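PDB 4MSX: Pre-mRNA-splicing factor SAD1 from Saccharomyces cerevisiae, which promotes assembly of newly synthesized U4 snRNA into the U4/U6 snRNP and is required for pre-mRNA splicing, although it is a catalytically inactive deubiquitinase relative. Local coordinates for residues T126-Y131 / A154-Y159; H196-L201 / L271-K276. All blocks are in the same frame, centred on the assembly; numbering follows the deposited sequence.

Interaction 1: residues T126-Y131 / A154-Y159; sequences TSLKFY and AAYPTY
In the degenerate UBP-type zinc finger, L128, from the turn between strands 121-124 and 130-132, reaches across to A155, the last residue of helix 146-155, and Y156, just beyond it. The two methyls of the leucine divide the work. CD1 meets the side-chain stem of Y156, 3.5 Å from Y156 CB, approaching the root of the ring obliquely and leaving the phenol end untouched. CD2 sits 4.0 Å from A155 CB. The leucine and tyrosine side chains cross at about a right angle, so the leucine touches the tyrosine only around CB and CG.

N124 OD1 steadies the turn just before L128 by accepting the backbone N-H groups of T126 and S127. The ring of Y156 leads away from L128 towards helix 222-234, as a chi1 of -174° sets CG opposite the tyrosine's own N; there it touches K225 and I229 while its OH hydrogen-bonds H216 ND1. The two segments therefore meet through apolar carbon alone, two leucine methyls against a CB methyl, a CB methylene and the first ring carbon, a small surface contact with little directional preference, whereas the polar end of Y156 is committed to the ubiquitin-hydrolase region.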
loop_
_atom_site.group_PDB
_atom_site.type_symbol
_atom_site.label_atom_id
_atom_site.label_comp_id
_atom_site.label_asym_id
_atom_site.label_seq_id
_atom_site.Cartn_x
_atom_site.Cartn_y
_atom_site.Cartn_z
ATOM N N THR A 126 -23.130 3.541 -0.952
ATOM C CA THR A 126 -22.875 3.369 -2.368
ATOM C C THR A 126 -23.001 4.693 -3.116
ATOM O O THR A 126 -22.132 5.026 -3.925
ATOM C CB THR A 126 -23.797 2.319 -2.979
ATOM O OG1 THR A 126 -23.428 1.027 -2.491
ATOM C CG2 THR A 126 -23.686 2.339 -4.482
ATOM N N SER A 127 -24.028 5.483 -2.812
ATOM C CA SER A 127 -24.236 6.744 -3.516
ATOM C C SER A 127 -23.692 7.916 -2.724
ATOM O O SER A 127 -23.608 9.044 -3.218
ATOM C CB SER A 127 -25.738 6.958 -3.736
ATOM O OG SER A 127 -26.383 7.170 -2.488
ATOM N N LEU A 128 -23.330 7.666 -1.471
ATOM C CA LEU A 128 -22.860 8.742 -0.585
ATOM C C LEU A 128 -23.857 9.919 -0.369
ATOM O O LEU A 128 -23.462 11.036 -0.002
ATOM C CB LEU A 128 -21.497 9.262 -1.073
ATOM C CG LEU A 128 -20.383 8.219 -1.164
ATOM C CD1 LEU A 128 -19.063 8.957 -1.478
ATOM C CD2 LEU A 128 -20.260 7.426 0.131
ATOM N N LYS A 129 -25.147 9.672 -0.545
ATOM C CA LYS A 129 -26.164 10.654 -0.137
ATOM C C LYS A 129 -26.654 10.366 1.298
ATOM O O LYS A 129 -26.691 9.214 1.714
ATOM C CB LYS A 129 -27.341 10.575 -1.100
ATOM C CG LYS A 129 -27.048 11.155 -2.476
ATOM C CD LYS A 129 -28.028 10.600 -3.498
ATOM C CE LYS A 129 -27.813 11.202 -4.877
ATOM N NZ LYS A 129 -28.586 10.401 -5.871
ATOM N N PHE A 130 -26.974 11.420 2.039
ATOM C CA PHE A 130 -27.394 11.327 3.421
ATOM C C PHE A 130 -28.922 11.341 3.521
ATOM O O PHE A 130 -29.604 12.090 2.777
ATOM C CB PHE A 130 -26.907 12.537 4.177
ATOM C CG PHE A 130 -25.407 12.603 4.329
ATOM C CD1 PHE A 130 -24.616 13.220 3.356
ATOM C CD2 PHE A 130 -24.783 12.011 5.444
ATOM C CE1 PHE A 130 -23.228 13.286 3.522
ATOM C CE2 PHE A 130 -23.378 12.082 5.601
ATOM C CZ PHE A 130 -22.624 12.720 4.640
ATOM N N TYR A 131 -29.447 10.577 4.471
ATOM C CA TYR A 131 -30.906 10.438 4.613
ATOM C C TYR A 131 -31.294 10.533 6.056
ATOM O O TYR A 131 -30.561 10.084 6.960
ATOM C CB TYR A 131 -31.376 9.100 4.066
ATOM C CG TYR A 131 -31.251 9.006 2.591
ATOM C CD1 TYR A 131 -32.294 9.398 1.747
ATOM C CD2 TYR A 131 -30.051 8.600 2.004
ATOM C CE1 TYR A 131 -32.160 9.348 0.361
ATOM C CE2 TYR A 131 -29.917 8.533 0.633
ATOM C CZ TYR A 131 -30.960 8.921 -0.187
ATOM O OH TYR A 131 -30.799 8.864 -1.550
ATOM N N ALA A 154 -14.538 11.169 4.867
ATOM C CA ALA A 154 -14.035 9.966 5.531
ATOM C C ALA A 154 -14.372 8.710 4.729
ATOM O O ALA A 154 -13.596 7.724 4.735
ATOM C CB ALA A 154 -14.622 9.840 6.986
ATOM N N ALA A 155 -15.532 8.721 4.062
ATOM C CA ALA A 155 -15.949 7.593 3.224
ATOM C C ALA A 155 -15.270 7.582 1.839
ATOM O O ALA A 155 -15.066 6.508 1.247
ATOM C CB ALA A 155 -17.504 7.599 3.032
ATOM N N TYR A 156 -14.927 8.767 1.324
ATOM C CA TYR A 156 -14.405 8.871 -0.020
ATOM C C TYR A 156 -13.591 10.180 -0.163
ATOM O O TYR A 156 -14.115 11.173 -0.563
ATOM C CB TYR A 156 -15.573 8.819 -1.009
ATOM C CG TYR A 156 -15.132 8.777 -2.437
ATOM C CD1 TYR A 156 -14.799 7.564 -3.026
ATOM C CD2 TYR A 156 -15.024 9.936 -3.208
ATOM C CE1 TYR A 156 -14.373 7.474 -4.331
ATOM C CE2 TYR A 156 -14.575 9.856 -4.554
ATOM C CZ TYR A 156 -14.229 8.607 -5.089
ATOM O OH TYR A 156 -13.816 8.436 -6.392
ATOM N N PRO A 157 -12.323 10.187 0.272
ATOM C CA PRO A 157 -11.494 11.394 0.246
ATOM C C PRO A 157 -11.410 11.947 -1.171
ATOM O O PRO A 157 -11.381 11.167 -2.122
ATOM C CB PRO A 157 -10.115 10.904 0.729
ATOM C CG PRO A 157 -10.466 9.713 1.627
ATOM C CD PRO A 157 -11.621 9.052 0.885
ATOM N N THR A 158 -11.422 13.277 -1.283
ATOM C CA THR A 158 -11.383 13.954 -2.577
ATOM C C THR A 158 -10.235 14.954 -2.556
ATOM O O THR A 158 -9.834 15.447 -1.495
ATOM C CB THR A 158 -12.704 14.719 -2.887
ATOM O OG1 THR A 158 -13.085 15.479 -1.734
ATOM C CG2 THR A 158 -13.833 13.741 -3.261
ATOM N N TYR A 159 -9.650 15.225 -3.723
ATOM C CA TYR A 159 -8.438 16.028 -3.752
ATOM C C TYR A 159 -8.487 16.883 -5.032
ATOM O O TYR A 159 -9.105 16.467 -6.000
ATOM C CB TYR A 159 -7.179 15.118 -3.868
ATOM C CG TYR A 159 -7.043 14.156 -2.683
ATOM C CD1 TYR A 159 -6.408 14.567 -1.518
ATOM C CD2 TYR A 159 -7.596 12.871 -2.728
ATOM C CE1 TYR A 159 -6.303 13.730 -0.421
ATOM C CE2 TYR A 159 -7.456 11.994 -1.623
ATOM C CZ TYR A 159 -6.822 12.451 -0.478
ATOM O OH TYR A 159 -6.660 11.688 0.640
#

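Interaction 2: residues H196-L201 / L271-K276; sequences HSVLLL and LWLFNK
V198 and L199 of helix 189-203 both meet L273 of helix 266-280, a helix-helix contact in the helical part of the USP fold, which probably corresponds to the thumb of active ubiquitin-specific proteases. The close packing converges on one methyl group. L273 CD2 lies 3.8 Å from V198 CG1, and the two side chains slide past each other in opposite directions. L199 leaves its helix on the side away from helix 266-280, yet its CD2 bends back to 4.3 Å from the same L273 CD2, a looser touch. With CG anti to N (chi1 -165°) and CB directed at the partner helix, L273 presents CD2 to V198.

All three residues are buried, and other apolar groups complete the core: V198 also packs on F269 and L270 one turn earlier in helix 266-280, while helix 222-234 supplies F223 against L273 and L227 against L199. Within these two segments the closest CA atoms, V198 CA and L273 CA, are 8.5 Å apart, and side chains fill the interval.

The flank of helix 266-280 turned from this contact is more exposed and more polar. There N275, exposed to solvent, hydrogen-bonds W321 NE1 through OD1, and the partly exposed K276 makes a salt bridge with E257. Close to that charged end, the lysine stem lies over one face of the W272 indole, its CB 4.0 Å above the ring plane and offset toward the rim.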
loop_
_atom_site.group_PDB
_atom_site.type_symbol
_atom_site.label_atom_id
_atom_site.label_comp_id
_atom_site.label_asym_id
_atom_site.label_seq_id
_atom_site.Cartn_x
_atom_site.Cartn_y
_atom_site.Cartn_z
ATOM N N HIS A 196 0.086 -4.473 3.545
ATOM C CA HIS A 196 0.295 -3.066 3.952
ATOM C C HIS A 196 1.555 -2.512 3.257
ATOM O O HIS A 196 1.533 -1.404 2.737
ATOM C CB HIS A 196 0.481 -2.968 5.463
ATOM C CG HIS A 196 -0.667 -3.537 6.220
ATOM N ND1 HIS A 196 -0.552 -4.010 7.505
ATOM C CD2 HIS A 196 -1.962 -3.695 5.853
ATOM C CE1 HIS A 196 -1.747 -4.438 7.909
ATOM N NE2 HIS A 196 -2.619 -4.247 6.929
ATOM N N SER A 197 2.636 -3.299 3.210
ATOM C CA SER A 197 3.867 -2.755 2.658
ATOM C C SER A 197 3.691 -2.474 1.179
ATOM O O SER A 197 4.149 -1.440 0.703
ATOM C CB SER A 197 5.098 -3.678 2.877
ATOM O OG SER A 197 4.963 -4.884 2.184
ATOM N N VAL A 198 3.031 -3.370 0.457
ATOM C CA VAL A 198 2.860 -3.159 -0.974
ATOM C C VAL A 198 1.935 -1.926 -1.254
ATOM O O VAL A 198 2.205 -1.094 -2.159
ATOM C CB VAL A 198 2.266 -4.431 -1.637
ATOM C CG1 VAL A 198 1.836 -4.173 -3.085
ATOM C CG2 VAL A 198 3.344 -5.605 -1.608
ATOM N N LEU A 199 0.841 -1.809 -0.496
ATOM C CA LEU A 199 -0.023 -0.643 -0.710
ATOM C C LEU A 199 0.709 0.672 -0.422
ATOM O O LEU A 199 0.475 1.689 -1.112
ATOM C CB LEU A 199 -1.277 -0.727 0.177
ATOM C CG LEU A 199 -2.218 -1.877 -0.269
ATOM C CD1 LEU A 199 -3.316 -2.039 0.797
ATOM C CD2 LEU A 199 -2.839 -1.605 -1.671
ATOM N N LEU A 200 1.533 0.693 0.618
ATOM C CA LEU A 200 2.337 1.884 0.888
ATOM C C LEU A 200 3.330 2.170 -0.279
ATOM O O LEU A 200 3.484 3.328 -0.729
ATOM C CB LEU A 200 3.133 1.703 2.205
ATOM C CG LEU A 200 2.259 1.829 3.476
ATOM C CD1 LEU A 200 3.026 1.323 4.715
ATOM C CD2 LEU A 200 1.741 3.300 3.692
ATOM N N LEU A 201 3.982 1.120 -0.781
ATOM C CA LEU A 201 4.970 1.319 -1.867
ATOM C C LEU A 201 4.294 1.942 -3.054
ATOM O O LEU A 201 4.751 2.966 -3.609
ATOM C CB LEU A 201 5.586 -0.005 -2.370
ATOM C CG LEU A 201 6.511 -0.733 -1.418
ATOM C CD1 LEU A 201 7.306 -1.860 -2.133
ATOM C CD2 LEU A 201 7.442 0.231 -0.778
ATOM N N LEU A 271 3.925 -8.148 -7.293
ATOM C CA LEU A 271 3.890 -8.594 -8.691
ATOM C C LEU A 271 2.433 -8.927 -9.043
ATOM O O LEU A 271 1.946 -8.621 -10.134
ATOM C CB LEU A 271 4.699 -9.892 -8.894
ATOM C CG LEU A 271 6.242 -9.653 -8.765
ATOM C CD1 LEU A 271 7.053 -10.925 -8.892
ATOM C CD2 LEU A 271 6.724 -8.664 -9.831
ATOM N N TRP A 272 1.753 -9.642 -8.151
ATOM C CA TRP A 272 0.333 -9.954 -8.421
ATOM C C TRP A 272 -0.478 -8.636 -8.631
ATOM O O TRP A 272 -1.341 -8.530 -9.535
ATOM C CB TRP A 272 -0.277 -10.743 -7.225
ATOM C CG TRP A 272 -1.665 -11.259 -7.493
ATOM C CD1 TRP A 272 -2.018 -12.526 -7.959
ATOM C CD2 TRP A 272 -2.900 -10.561 -7.244
ATOM N NE1 TRP A 272 -3.417 -12.624 -8.034
ATOM C CE2 TRP A 272 -3.967 -11.443 -7.600
ATOM C CE3 TRP A 272 -3.209 -9.277 -6.765
ATOM C CZ2 TRP A 272 -5.306 -11.059 -7.531
ATOM C CZ3 TRP A 272 -4.587 -8.902 -6.677
ATOM C CH2 TRP A 272 -5.589 -9.809 -7.053
ATOM N N LEU A 273 -0.270 -7.691 -7.733
ATOM C CA LEU A 273 -1.074 -6.461 -7.722
ATOM C C LEU A 273 -0.734 -5.618 -8.986
ATOM O O LEU A 273 -1.634 -5.088 -9.658
ATOM C CB LEU A 273 -0.779 -5.633 -6.467
ATOM C CG LEU A 273 -1.821 -4.549 -6.230
ATOM C CD1 LEU A 273 -3.206 -5.168 -5.837
ATOM C CD2 LEU A 273 -1.331 -3.569 -5.170
ATOM N N PHE A 274 0.553 -5.496 -9.334
ATOM C CA PHE A 274 0.887 -4.782 -10.605
ATOM C C PHE A 274 0.249 -5.451 -11.821
ATOM O O PHE A 274 -0.284 -4.771 -12.718
ATOM C CB PHE A 274 2.386 -4.758 -10.876
ATOM C CG PHE A 274 3.105 -3.641 -10.180
ATOM C CD1 PHE A 274 2.559 -3.018 -9.078
ATOM C CD2 PHE A 274 4.324 -3.195 -10.649
ATOM C CE1 PHE A 274 3.230 -1.960 -8.439
ATOM C CE2 PHE A 274 5.002 -2.150 -10.017
ATOM C CZ PHE A 274 4.456 -1.542 -8.919
ATOM N N ASN A 275 0.279 -6.789 -11.869
ATOM C CA ASN A 275 -0.326 -7.457 -13.005
ATOM C C ASN A 275 -1.847 -7.286 -13.011
ATOM O O ASN A 275 -2.472 -7.186 -14.078
ATOM C CB ASN A 275 0.089 -8.939 -13.102
ATOM C CG ASN A 275 1.613 -9.104 -13.447
ATOM O OD1 ASN A 275 2.204 -8.299 -14.198
ATOM N ND2 ASN A 275 2.243 -10.125 -12.872
ATOM N N LYS A 276 -2.459 -7.255 -11.835
ATOM C CA LYS A 276 -3.917 -7.167 -11.787
ATOM C C LYS A 276 -4.345 -5.724 -12.199
ATOM O O LYS A 276 -5.396 -5.502 -12.822
ATOM C CB LYS A 276 -4.426 -7.511 -10.399
ATOM C CG LYS A 276 -5.950 -7.416 -10.227
ATOM C CD LYS A 276 -6.583 -8.569 -10.991
ATOM C CE LYS A 276 -8.068 -8.457 -10.954
ATOM N NZ LYS A 276 -8.732 -9.680 -11.448
#

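In the fold
From the N terminus, the chain runs through the first strands of the zinc-finger sheet into 126-131, where strand 130-132 begins, then through strand 137-138 and helix 146-155 before interaction 1 closes a loop of 22 intervening residues. Only afterwards does it enter the helical USP region, where interaction 2 closes a longer loop of 69 residues, more than half of them helical, between 196-201 and 271-276. The two contacts therefore follow in series, neither nested nor crossed, with centres 25 Å apart and nearest atoms about 12 Å apart. Interaction 1 ties together parts of the zinc finger at the surface, and interaction 2 joins two helices near the chain centre. Helix 222-234 neighbours both.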